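Local coordinates for flagellar biosynthesis protein FlhA (Bacillus subtilis, PDB 3MIX) that takes part in the export of flagellar proteins as a membrane component of the flagellar type III secretion system, represented here by its cytosolic domain, at residues L260-R265 / Y365-A370; L240-E245 / R265-K270; G56-P59 / N64-G67; G116-D121 / S172-H177; V87-R92 / R192-Q197. All blocks are in the same frame, centred on the assembly; numbering follows the deposited sequence.

Contact 1 of 5, residues L260-R265 / Y365-A370; sequences LTEYTR and YNELEA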
# COMPACT_ATOMS: atom_id res chain seq x y z
N LEU A 260 -10.92 13.20 -6.33
CA LEU A 260 -10.79 12.35 -7.49
C LEU A 260 -10.71 10.89 -7.09
O LEU A 260 -11.23 10.02 -7.82
CB LEU A 260 -9.60 12.75 -8.39
CG LEU A 260 -9.82 14.09 -9.15
CD1 LEU A 260 -8.52 14.53 -9.83
CD2 LEU A 260 -10.97 14.05 -10.15
N THR A 261 -10.09 10.60 -5.94
CA THR A 261 -10.00 9.23 -5.52
C THR A 261 -11.29 8.65 -4.95
O THR A 261 -11.58 7.47 -5.20
CB THR A 261 -8.63 8.77 -4.83
OG1 THR A 261 -8.84 8.17 -3.54
CG2 THR A 261 -7.54 9.77 -4.87
N GLU A 262 -12.12 9.48 -4.29
CA GLU A 262 -13.46 9.03 -3.88
C GLU A 262 -14.30 8.61 -5.10
O GLU A 262 -14.90 7.55 -5.11
CB GLU A 262 -14.19 10.08 -2.99
CG GLU A 262 -13.57 10.30 -1.59
CD GLU A 262 -13.16 8.99 -0.86
OE1 GLU A 262 -14.05 8.24 -0.38
OE2 GLU A 262 -11.93 8.71 -0.74
N TYR A 263 -14.30 9.42 -6.15
CA TYR A 263 -15.02 9.08 -7.39
C TYR A 263 -14.47 7.85 -8.05
O TYR A 263 -15.22 7.05 -8.60
CB TYR A 263 -14.99 10.24 -8.39
CG TYR A 263 -15.48 11.53 -7.85
CD1 TYR A 263 -16.66 11.60 -7.12
CD2 TYR A 263 -14.79 12.71 -8.10
CE1 TYR A 263 -17.12 12.83 -6.61
CE2 TYR A 263 -15.22 13.93 -7.59
CZ TYR A 263 -16.39 13.98 -6.86
OH TYR A 263 -16.83 15.20 -6.37
N THR A 264 -13.15 7.70 -8.02
CA THR A 264 -12.51 6.54 -8.63
C THR A 264 -12.85 5.26 -7.86
O THR A 264 -13.23 4.26 -8.46
CB THR A 264 -10.98 6.74 -8.78
OG1 THR A 264 -10.73 7.92 -9.58
CG2 THR A 264 -10.34 5.56 -9.44
N ARG A 265 -12.72 5.29 -6.53
CA ARG A 265 -13.13 4.15 -5.70
C ARG A 265 -14.58 3.73 -6.02
O ARG A 265 -14.85 2.55 -6.24
CB ARG A 265 -12.98 4.50 -4.21
CG ARG A 265 -11.52 4.66 -3.71
CD ARG A 265 -11.52 5.15 -2.24
NE ARG A 265 -12.31 4.27 -1.37
CZ ARG A 265 -11.84 3.17 -0.80
NH1 ARG A 265 -10.57 2.81 -0.96
NH2 ARG A 265 -12.63 2.42 -0.05
N TYR A 365 -21.05 2.76 1.10
CA TYR A 365 -22.15 1.94 0.57
C TYR A 365 -22.11 1.86 -0.94
O TYR A 365 -22.45 0.84 -1.52
CB TYR A 365 -23.51 2.47 1.02
CG TYR A 365 -23.62 2.73 2.51
CD1 TYR A 365 -23.47 1.69 3.43
CD2 TYR A 365 -23.89 4.00 2.99
CE1 TYR A 365 -23.57 1.92 4.81
CE2 TYR A 365 -24.00 4.24 4.37
CZ TYR A 365 -23.83 3.20 5.27
OH TYR A 365 -23.93 3.43 6.63
N ASN A 366 -21.69 2.96 -1.58
CA ASN A 366 -21.62 3.05 -3.03
C ASN A 366 -20.41 2.36 -3.67
O ASN A 366 -20.18 2.46 -4.89
CB ASN A 366 -21.65 4.52 -3.46
CG ASN A 366 -23.04 5.15 -3.33
OD1 ASN A 366 -23.22 6.32 -3.68
ND2 ASN A 366 -24.02 4.39 -2.82
N GLU A 367 -19.62 1.66 -2.84
CA GLU A 367 -18.46 0.90 -3.32
C GLU A 367 -18.79 -0.58 -3.27
O GLU A 367 -18.07 -1.40 -3.83
CB GLU A 367 -17.20 1.24 -2.50
CG GLU A 367 -16.86 2.74 -2.50
CD GLU A 367 -15.73 3.11 -1.57
OE1 GLU A 367 -15.40 2.32 -0.65
OE2 GLU A 367 -15.15 4.21 -1.74
N LEU A 368 -19.88 -0.90 -2.59
CA LEU A 368 -20.47 -2.23 -2.66
C LEU A 368 -21.56 -2.26 -3.72
O LEU A 368 -22.43 -1.40 -3.74
CB LEU A 368 -21.03 -2.67 -1.31
CG LEU A 368 -20.02 -2.83 -0.17
CD1 LEU A 368 -20.74 -3.20 1.10
CD2 LEU A 368 -18.93 -3.86 -0.50
N GLU A 369 -21.49 -3.24 -4.61
CA GLU A 369 -22.49 -3.45 -5.64
C GLU A 369 -23.87 -3.66 -5.03
O GLU A 369 -23.99 -4.23 -3.94
CB GLU A 369 -22.12 -4.64 -6.51
CG GLU A 369 -21.16 -4.32 -7.63
CD GLU A 369 -20.69 -5.56 -8.37
OE1 GLU A 369 -20.18 -6.49 -7.71
OE2 GLU A 369 -20.84 -5.59 -9.61
N ALA A 370 -24.90 -3.21 -5.74
CA ALA A 370 -26.29 -3.30 -5.25
C ALA A 370 -26.71 -4.70 -4.81
O ALA A 370 -27.51 -4.85 -3.87
CB ALA A 370 -27.25 -2.77 -6.31
O HOH W 1 -16.20 6.07 -3.42
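A side-on arginine-glutamate salt bridge, R265 to E367, ties helix 257-267 to the loop that follows strand 362-364 in the cytosolic domain of FlhA. R265, near the C-terminal end of the helix, grips both carboxylate oxygens of E367. Its NE lies 2.9 Å from E367 OE2, and its NH2 lies 2.8 Å from E367 OE1. Each oxygen is approached on its syn side, but neither bond is flat or straight: the guanidinium and carboxylate planes stand 56° apart, and both N-H...O bonds are clearly bent. R265 gets there by bending at chi3 (55°), which swings the head group round to present its NE edge, while the E367 chain runs out extended beyond CG. The same carboxylate oxygen that takes NE, E367 OE2, also sits 3.3 Å from R265 CB, close against the base of the arginine side chain.

E367 is buried, and its oxygens have further donors. Water 1 donates to E367 OE2 at 2.7 Å and to the backbone E262 O at 2.6 Å, linking the loop to the helix a second time, while E367 OE1 also accepts from the backbone N of S364. E262 brings a second negative charge near, its OE1 being 4.4 Å from E367 OE2; the salt bridge from E262 OE2 to R346 of helix 343-353 probably offsets that repulsion. The arrangement is a bidentate, side-on salt bridge within a cluster of charged groups, with R265 and E367 buried and E262-R346 as the other pair, joining helix 257-267 to the loop after strand 362-364.

Contact 2 of 5, residues L240-E245 / R265-K270; sequences LVTIFE and RQALAK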
# COMPACT_ATOMS: atom_id res chain seq x y z
N LEU A 240 -6.94 0.41 -15.33
CA LEU A 240 -6.50 1.74 -15.70
C LEU A 240 -7.54 2.46 -16.55
O LEU A 240 -7.66 3.70 -16.46
CB LEU A 240 -5.17 1.66 -16.47
CG LEU A 240 -3.92 1.26 -15.69
CD1 LEU A 240 -2.74 1.02 -16.67
CD2 LEU A 240 -3.58 2.32 -14.62
N VAL A 241 -8.28 1.69 -17.36
CA VAL A 241 -9.33 2.25 -18.20
C VAL A 241 -10.39 2.96 -17.37
O VAL A 241 -10.69 4.13 -17.59
CB VAL A 241 -9.93 1.18 -19.16
CG1 VAL A 241 -11.12 1.74 -19.97
CG2 VAL A 241 -8.81 0.70 -20.13
N THR A 242 -10.95 2.24 -16.40
CA THR A 242 -11.99 2.78 -15.56
C THR A 242 -11.45 3.94 -14.73
O THR A 242 -12.12 4.96 -14.65
CB THR A 242 -12.65 1.70 -14.68
OG1 THR A 242 -13.25 0.70 -15.53
CG2 THR A 242 -13.73 2.31 -13.72
N ILE A 243 -10.25 3.79 -14.15
CA ILE A 243 -9.59 4.90 -13.43
C ILE A 243 -9.53 6.17 -14.28
O ILE A 243 -9.99 7.22 -13.84
CB ILE A 243 -8.19 4.51 -12.84
CG1 ILE A 243 -8.35 3.44 -11.74
CG2 ILE A 243 -7.41 5.75 -12.32
CD1 ILE A 243 -7.02 2.68 -11.41
N PHE A 244 -8.99 6.06 -15.49
CA PHE A 244 -8.86 7.20 -16.39
C PHE A 244 -10.18 7.77 -16.94
O PHE A 244 -10.29 8.99 -17.12
CB PHE A 244 -7.85 6.92 -17.51
CG PHE A 244 -6.41 7.20 -17.11
CD1 PHE A 244 -5.76 6.41 -16.16
CD2 PHE A 244 -5.73 8.29 -17.64
CE1 PHE A 244 -4.47 6.68 -15.79
CE2 PHE A 244 -4.42 8.56 -17.27
CZ PHE A 244 -3.79 7.77 -16.35
N GLU A 245 -11.18 6.92 -17.16
CA GLU A 245 -12.52 7.38 -17.58
C GLU A 245 -13.13 8.24 -16.46
O GLU A 245 -13.75 9.28 -16.70
CB GLU A 245 -13.44 6.21 -18.03
CG GLU A 245 -12.97 5.52 -19.31
CD GLU A 245 -13.93 4.44 -19.88
OE1 GLU A 245 -14.81 3.95 -19.13
OE2 GLU A 245 -13.81 4.09 -21.09
N ARG A 265 -12.72 5.29 -6.53
CA ARG A 265 -13.13 4.15 -5.70
C ARG A 265 -14.58 3.73 -6.02
O ARG A 265 -14.85 2.55 -6.24
CB ARG A 265 -12.98 4.50 -4.21
CG ARG A 265 -11.52 4.66 -3.71
CD ARG A 265 -11.52 5.15 -2.24
NE ARG A 265 -12.31 4.27 -1.37
CZ ARG A 265 -11.84 3.17 -0.80
NH1 ARG A 265 -10.57 2.81 -0.96
NH2 ARG A 265 -12.63 2.42 -0.05
N GLN A 266 -15.50 4.69 -6.09
CA GLN A 266 -16.90 4.39 -6.46
C GLN A 266 -16.98 3.73 -7.84
O GLN A 266 -17.66 2.70 -8.02
CB GLN A 266 -17.77 5.65 -6.42
CG GLN A 266 -19.27 5.39 -6.59
CD GLN A 266 -20.10 6.67 -6.74
OE1 GLN A 266 -21.19 6.65 -7.32
NE2 GLN A 266 -19.59 7.78 -6.20
N ALA A 267 -16.27 4.28 -8.82
CA ALA A 267 -16.26 3.69 -10.16
C ALA A 267 -15.74 2.26 -10.16
O ALA A 267 -16.08 1.47 -11.05
CB ALA A 267 -15.47 4.56 -11.14
N LEU A 268 -14.95 1.93 -9.14
CA LEU A 268 -14.32 0.62 -8.98
C LEU A 268 -15.10 -0.30 -8.00
O LEU A 268 -14.55 -1.23 -7.41
CB LEU A 268 -12.86 0.83 -8.50
CG LEU A 268 -11.85 1.40 -9.52
CD1 LEU A 268 -10.46 1.62 -8.91
CD2 LEU A 268 -11.69 0.51 -10.75
N ALA A 269 -16.39 -0.02 -7.81
CA ALA A 269 -17.26 -0.80 -6.92
C ALA A 269 -17.19 -2.31 -7.17
O ALA A 269 -17.01 -3.08 -6.24
CB ALA A 269 -18.74 -0.30 -7.00
N LYS A 270 -17.30 -2.73 -8.42
CA LYS A 270 -17.23 -4.16 -8.75
C LYS A 270 -15.93 -4.80 -8.23
O LYS A 270 -15.97 -5.86 -7.60
CB LYS A 270 -17.32 -4.36 -10.26
CG LYS A 270 -17.10 -5.80 -10.72
CD LYS A 270 -16.63 -5.84 -12.18
CE LYS A 270 -17.79 -6.01 -13.14
NZ LYS A 270 -18.76 -4.88 -13.12
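T242 and I243 of helix 240-250 pack on A267 and L268, where helix 257-267 gives way to helix 269-276. The apolar contacts carry the meeting. The T242 methyl CG2 touches both partners, 3.8 Å from A267 CB and 4.0 Å from L268 CD2. One residue further along, I243 meets the other branch of the same leucine, its CG1 lying 4.0 Å from L268 CD1, with the two side chains running at a slant to one another. L268 thus spreads its two methyls over neighbouring residues of one helix. I243 rests in addition on L230 of helix 220-232, and L268 on V235.

Polar atoms play a smaller part. With OG1 of T242 beside the backbone N (chi1 -61°), CG2 is anti to that nitrogen and reaches across, while OG1 makes a weak hydrogen bond to N239 OD1. The carbonyl A267 O lies 3.7 Å from T242 CG2, a van der Waals contact.

In the backbone, L268 leaves helical angles (phi -99°, psi 22°), ending helix 257-267 and standing at the N-cap position of the next. The arrangement is that of helix 240-250 packing against the break between two consecutive helices, in the helical part of the domain around helix 220-232.

Contact 3 of 5, residues G56-P59 / N64-G67; sequences GLIP and NQGG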
# COMPACT_ATOMS: atom_id res chain seq x y z
N GLY A 56 26.92 -13.88 5.78
CA GLY A 56 26.31 -15.20 5.80
C GLY A 56 25.24 -15.41 4.74
O GLY A 56 24.94 -16.54 4.36
N LEU A 57 24.65 -14.31 4.24
CA LEU A 57 23.57 -14.41 3.27
C LEU A 57 24.04 -14.23 1.82
O LEU A 57 23.23 -14.03 0.92
CB LEU A 57 22.43 -13.43 3.63
CG LEU A 57 21.85 -13.52 5.06
CD1 LEU A 57 20.57 -12.72 5.18
CD2 LEU A 57 21.61 -14.96 5.51
N ILE A 58 25.35 -14.33 1.60
CA ILE A 58 25.94 -14.25 0.26
C ILE A 58 25.51 -15.40 -0.67
O ILE A 58 25.24 -15.15 -1.85
CB ILE A 58 27.50 -14.08 0.31
CG1 ILE A 58 27.85 -12.64 0.70
CG2 ILE A 58 28.14 -14.44 -1.03
CD1 ILE A 58 29.34 -12.37 0.89
N PRO A 59 25.44 -16.66 -0.16
CA PRO A 59 25.03 -17.76 -1.05
C PRO A 59 23.68 -17.56 -1.74
O PRO A 59 23.56 -17.86 -2.93
CB PRO A 59 24.99 -18.97 -0.11
CG PRO A 59 25.96 -18.65 0.95
CD PRO A 59 25.82 -17.16 1.17
N ASN A 64 25.64 -17.60 -8.88
CA ASN A 64 26.63 -18.30 -9.67
C ASN A 64 27.12 -19.45 -8.79
O ASN A 64 27.68 -20.44 -9.27
CB ASN A 64 27.79 -17.39 -10.11
CG ASN A 64 28.10 -16.30 -9.09
OD1 ASN A 64 29.14 -16.33 -8.43
ND2 ASN A 64 27.20 -15.33 -8.97
N GLN A 65 26.88 -19.29 -7.48
CA GLN A 65 27.00 -20.36 -6.49
C GLN A 65 25.59 -20.76 -6.04
O GLN A 65 25.32 -20.94 -4.84
CB GLN A 65 27.86 -19.91 -5.30
CG GLN A 65 27.45 -18.57 -4.68
CD GLN A 65 28.52 -17.95 -3.79
OE1 GLN A 65 28.96 -18.56 -2.80
NE2 GLN A 65 28.94 -16.73 -4.12
N GLY A 66 24.69 -20.91 -7.01
CA GLY A 66 23.26 -21.10 -6.73
C GLY A 66 22.74 -19.87 -6.00
O GLY A 66 23.38 -18.81 -6.00
N GLY A 67 21.59 -19.99 -5.36
CA GLY A 67 21.08 -18.85 -4.62
C GLY A 67 20.07 -18.09 -5.45
O GLY A 67 20.37 -17.60 -6.55
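I58 and Q65 face each other across the bend after the short helix 58-62, their side chains slanting past one another so that a methyl branch meets an amide end. I58 CG2 lies 3.9 Å from Q65 NE2, a van der Waals contact. With the longer CG1 arm of I58 turned back beside its backbone N (chi1 -76°), CG2 is the branch offered to the glutamine while CG1 heads off from it. Q65 has its CG wedged between backbone N and carbonyl carbon (chi1 51°) and then runs out straight, which carries the amide over toward I58.

D62, at the end of helix 58-62, ties down the polar ends of the returning segment: its OD1 takes a hydrogen bond from N64 ND2, and its OD2 a weak one from Q65 NE2.

The backbones approach more closely still. P59 O points into the bend made by Q65, G66 and G67, and the CA of G67 comes to 3.2 Å from it in a CA-H...O contact with an angle of 147° at the hydrogen. G67 has no CB, and its bare CA lies directly against P59 O. A second carbonyl, G66 O, is also 3.2 Å from P59 O; both are acceptors, so this pair is not bonded.

Chemically, then, the bend relies on weak forces between its two arms: one CA-H...O contact, one methyl-amide contact and the close fit of a glycine CA against a carbonyl at the protein surface.

Contact 4 of 5, residues G116-D121 / S172-H177; sequences GELLLD and SVVSTH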
# COMPACT_ATOMS: atom_id res chain seq x y z
N GLY A 116 15.51 -9.00 9.37
CA GLY A 116 15.34 -10.40 9.73
C GLY A 116 16.65 -11.16 9.70
O GLY A 116 17.72 -10.57 9.51
N GLU A 117 16.54 -12.47 9.90
CA GLU A 117 17.68 -13.36 9.97
C GLU A 117 17.35 -14.68 9.28
O GLU A 117 16.24 -15.20 9.41
CB GLU A 117 18.11 -13.59 11.43
CG GLU A 117 17.05 -14.25 12.34
CD GLU A 117 15.77 -13.43 12.52
OE1 GLU A 117 15.85 -12.17 12.52
OE2 GLU A 117 14.69 -14.03 12.68
N LEU A 118 18.31 -15.21 8.54
CA LEU A 118 18.12 -16.48 7.86
C LEU A 118 19.23 -17.47 8.16
O LEU A 118 20.40 -17.11 8.30
CB LEU A 118 17.99 -16.28 6.35
CG LEU A 118 16.79 -15.52 5.78
CD1 LEU A 118 17.00 -15.25 4.30
CD2 LEU A 118 15.46 -16.25 6.01
N LEU A 119 18.84 -18.74 8.29
CA LEU A 119 19.78 -19.84 8.42
C LEU A 119 19.63 -20.70 7.17
O LEU A 119 18.73 -21.54 7.09
CB LEU A 119 19.49 -20.64 9.69
CG LEU A 119 19.68 -19.92 11.04
CD1 LEU A 119 18.98 -20.67 12.16
CD2 LEU A 119 21.15 -19.72 11.36
N LEU A 120 20.51 -20.46 6.20
CA LEU A 120 20.36 -20.99 4.83
C LEU A 120 20.29 -22.51 4.78
O LEU A 120 19.59 -23.07 3.92
CB LEU A 120 21.51 -20.50 3.93
CG LEU A 120 22.14 -19.13 4.16
CD1 LEU A 120 23.37 -19.27 5.09
CD2 LEU A 120 22.54 -18.51 2.84
N ASP A 121 21.01 -23.17 5.68
CA ASP A 121 21.06 -24.62 5.74
C ASP A 121 19.86 -25.20 6.50
O ASP A 121 19.80 -26.40 6.74
CB ASP A 121 22.38 -25.08 6.37
CG ASP A 121 23.57 -24.20 5.99
OD1 ASP A 121 23.53 -22.98 6.28
OD2 ASP A 121 24.54 -24.72 5.40
N SER A 172 12.31 -18.62 0.63
CA SER A 172 10.87 -18.41 0.64
C SER A 172 10.44 -17.50 1.78
O SER A 172 9.56 -16.67 1.60
CB SER A 172 10.12 -19.74 0.73
OG SER A 172 9.87 -20.27 -0.56
N VAL A 173 11.05 -17.68 2.95
CA VAL A 173 10.77 -16.79 4.09
C VAL A 173 11.05 -15.33 3.71
O VAL A 173 10.20 -14.47 3.94
CB VAL A 173 11.57 -17.18 5.35
CG1 VAL A 173 11.18 -16.30 6.53
CG2 VAL A 173 11.34 -18.65 5.69
N VAL A 174 12.22 -15.07 3.13
CA VAL A 174 12.62 -13.71 2.77
C VAL A 174 11.77 -13.18 1.61
O VAL A 174 11.44 -12.00 1.57
CB VAL A 174 14.18 -13.57 2.53
CG1 VAL A 174 14.67 -14.51 1.41
CG2 VAL A 174 14.54 -12.13 2.20
N SER A 175 11.37 -14.08 0.71
CA SER A 175 10.50 -13.77 -0.41
C SER A 175 9.15 -13.24 0.02
O SER A 175 8.71 -12.20 -0.47
CB SER A 175 10.26 -15.00 -1.29
OG SER A 175 11.29 -15.13 -2.23
N THR A 176 8.48 -13.96 0.93
CA THR A 176 7.17 -13.53 1.39
C THR A 176 7.29 -12.32 2.35
O THR A 176 6.45 -11.42 2.33
CB THR A 176 6.29 -14.71 1.93
OG1 THR A 176 6.35 -14.78 3.35
CG2 THR A 176 6.70 -16.07 1.32
N HIS A 177 8.37 -12.27 3.13
CA HIS A 177 8.66 -11.06 3.90
C HIS A 177 8.85 -9.78 3.04
O HIS A 177 8.31 -8.70 3.37
CB HIS A 177 9.86 -11.27 4.82
CG HIS A 177 9.93 -10.30 5.94
ND1 HIS A 177 11.07 -10.09 6.68
CD2 HIS A 177 9.01 -9.43 6.43
CE1 HIS A 177 10.84 -9.17 7.59
NE2 HIS A 177 9.60 -8.74 7.45
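L118 lays its isobutyl end over two successive valines of helix 170-189, one methyl on each. CD1 of L118 reaches V174, 3.7 Å from CB and 3.8 Å from CG1, and L118 CD2 comes to 4.1 Å from V173 CB. The approaches differ: L118 and V174 cross at about a right angle, whereas L118 and V173 slide past each other in opposite directions. L118 carries CG beside its backbone N (chi1 -66°), and with chi2 extended the forked end turns its two methyls toward the helix.

V174 turns CG1 into the space between its backbone N and carbonyl carbon (chi1 59°), which is why CB and CG1 together meet the leucine methyl. Other neighbours include L57 and Y104 against L118, and L60 of helix 58-62 against V174.

The leucine follows directly on strand 111-117, and its backbone still pairs with N102, so the side chain projects from the edge of the four-stranded mixed sheet onto the helix. Nearby, H177 points its CB toward the same segment, and H177 ND1 is hydrogen-bonded to Y104 OH, on the neighbouring strand 103-108. What joins strand end and helix here is therefore dispersion between aliphatic groups: L118 and V174 are buried, and the contact has no directional bond to fix it beyond the shape fit of three branched side chains.

Contact 5 of 5, residues V87-R92 / R192-Q197; sequences VIPVVR and RQETKQ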
# COMPACT_ATOMS: atom_id res chain seq x y z
N VAL A 87 4.23 -2.11 -10.90
CA VAL A 87 5.44 -2.72 -11.31
C VAL A 87 6.57 -2.11 -10.48
O VAL A 87 6.97 -0.97 -10.72
CB VAL A 87 5.77 -2.43 -12.77
CG1 VAL A 87 7.04 -3.18 -13.13
CG2 VAL A 87 4.65 -2.86 -13.69
N ILE A 88 7.10 -2.90 -9.55
CA ILE A 88 8.16 -2.42 -8.69
C ILE A 88 9.43 -2.18 -9.49
O ILE A 88 9.72 -2.90 -10.48
CB ILE A 88 8.42 -3.36 -7.48
CG1 ILE A 88 8.96 -4.72 -7.95
CG2 ILE A 88 7.14 -3.49 -6.63
CD1 ILE A 88 9.58 -5.55 -6.82
N PRO A 89 10.17 -1.15 -9.10
CA PRO A 89 11.44 -0.84 -9.75
C PRO A 89 12.51 -1.86 -9.37
O PRO A 89 12.29 -2.77 -8.55
CB PRO A 89 11.78 0.55 -9.20
CG PRO A 89 11.12 0.56 -7.79
CD PRO A 89 9.84 -0.24 -7.98
N VAL A 90 13.66 -1.70 -10.02
CA VAL A 90 14.88 -2.42 -9.74
C VAL A 90 15.16 -2.43 -8.23
O VAL A 90 15.07 -1.38 -7.57
CB VAL A 90 16.04 -1.72 -10.52
CG1 VAL A 90 17.42 -2.24 -10.10
CG2 VAL A 90 15.85 -1.96 -11.99
N VAL A 91 15.49 -3.61 -7.70
CA VAL A 91 15.92 -3.72 -6.30
C VAL A 91 17.44 -3.63 -6.20
O VAL A 91 18.17 -4.30 -6.94
CB VAL A 91 15.42 -5.00 -5.58
CG1 VAL A 91 15.90 -4.98 -4.14
CG2 VAL A 91 13.87 -5.07 -5.62
N ARG A 92 17.91 -2.78 -5.30
CA ARG A 92 19.33 -2.65 -5.09
C ARG A 92 19.76 -3.68 -4.04
O ARG A 92 19.19 -3.77 -2.95
CB ARG A 92 19.66 -1.23 -4.65
CG ARG A 92 21.03 -0.75 -5.08
CD ARG A 92 22.02 -0.77 -3.94
NE ARG A 92 22.13 0.54 -3.30
CZ ARG A 92 23.21 1.32 -3.34
NH1 ARG A 92 24.30 0.93 -4.00
NH2 ARG A 92 23.21 2.50 -2.72
N ARG A 192 6.76 8.87 -10.00
CA ARG A 192 6.45 9.50 -11.28
C ARG A 192 6.83 8.59 -12.41
O ARG A 192 6.10 8.46 -13.40
CB ARG A 192 7.18 10.84 -11.44
CG ARG A 192 6.64 11.66 -12.64
CD ARG A 192 7.51 12.91 -12.88
NE ARG A 192 7.04 13.65 -14.04
CZ ARG A 192 5.99 14.47 -14.05
NH1 ARG A 192 5.26 14.67 -12.95
NH2 ARG A 192 5.65 15.08 -15.17
N GLN A 193 7.98 7.94 -12.25
CA GLN A 193 8.44 6.99 -13.25
C GLN A 193 7.40 5.88 -13.49
O GLN A 193 7.09 5.56 -14.64
CB GLN A 193 9.84 6.43 -12.86
CG GLN A 193 11.00 7.48 -13.06
CD GLN A 193 12.43 6.92 -12.91
OE1 GLN A 193 12.64 5.87 -12.31
NE2 GLN A 193 13.40 7.63 -13.48
N GLU A 194 6.87 5.29 -12.42
CA GLU A 194 5.89 4.20 -12.55
C GLU A 194 4.56 4.75 -13.09
O GLU A 194 3.91 4.11 -13.92
CB GLU A 194 5.64 3.54 -11.19
CG GLU A 194 6.82 2.73 -10.65
CD GLU A 194 7.96 3.60 -10.08
OE1 GLU A 194 7.83 4.85 -9.87
OE2 GLU A 194 9.01 2.99 -9.82
N THR A 195 4.17 5.93 -12.66
CA THR A 195 2.95 6.55 -13.18
C THR A 195 3.04 6.76 -14.68
O THR A 195 2.11 6.40 -15.43
CB THR A 195 2.66 7.83 -12.41
OG1 THR A 195 2.55 7.48 -11.04
CG2 THR A 195 1.35 8.49 -12.89
N LYS A 196 4.18 7.30 -15.13
CA LYS A 196 4.40 7.50 -16.56
C LYS A 196 4.40 6.21 -17.37
O LYS A 196 3.92 6.17 -18.51
CB LYS A 196 5.70 8.26 -16.82
CG LYS A 196 5.59 9.76 -16.45
CD LYS A 196 6.96 10.45 -16.45
CE LYS A 196 7.54 10.50 -17.88
NZ LYS A 196 6.52 11.05 -18.87
N GLN A 197 4.98 5.17 -16.80
CA GLN A 197 5.01 3.89 -17.47
C GLN A 197 3.55 3.40 -17.71
O GLN A 197 3.22 2.94 -18.81
CB GLN A 197 5.84 2.92 -16.63
CG GLN A 197 5.72 1.46 -16.98
CD GLN A 197 6.67 0.59 -16.14
OE1 GLN A 197 6.77 0.76 -14.91
NE2 GLN A 197 7.38 -0.33 -16.80
O HOH W 2 8.37 -0.03 -12.86
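The backbone of 87-92 is an extended loop leading from helix 69-84 into strand 92-95, while 192-197 is the opening part of helix 192-205; they approach most closely at V87 and E194, whose CA atoms are 7.0 Å apart. Both V87 and P89 direct their side chains at the helix, and I88 between them turns its own away, as alternation along an extended chain would give. From the helix, E194 and Q197, one turn apart, reach back.

E194 is the bent one. Its first torsion (chi1 -69°) puts CG 3.7 Å from V87 O, and the bend at chi2 (76°) then turns the carboxylate over to the proline. E194 OE2 rests 3.7 Å from P89 CB and nearly as close to its CG and CD, so the oxygen lies against three carbons of the ring, the two side chains meeting at about a right angle. These are van der Waals contacts. Q197 takes the extended course and brings OE1 to 4.0 Å from V87 CB.

A hydrogen-bonded link comes from water 2, which donates to V87 O at 2.7 Å and to Q197 OE1 at 2.7 Å, bridging loop backbone and helix side chain. R77 of helix 69-84 also binds the loop, its NE to I88 O, and P89 packs on I49 of strand 49-53. Overall, the loop joining helix 69-84 to strand 92-95 of the mixed sheet packs on the N-terminal part of helix 192-205, mostly by van der Waals contact, with one bridging water.

Four of the five contacts form two pairs, with contact 5 nearest to contacts 2 and 4. Contacts 1 and 2 share R265 and helix 257-267; their centres are 8 Å apart, and they touch directly where T264 CG2 lies 3.7 Å from I243 CG1. Contacts 3 and 4 sit across the chain's centre from them, with centres 13 Å apart, and meet through G56 O and L120 CD1 at 3.2 Å. The nearest atoms of contact 5 are about 6 Å from contact 2 and about 9 Å from contact 4, and helix 192-205 follows helix 170-189 in the chain. Contacts 1 and 3 are the farthest apart, about 47 Å between centres.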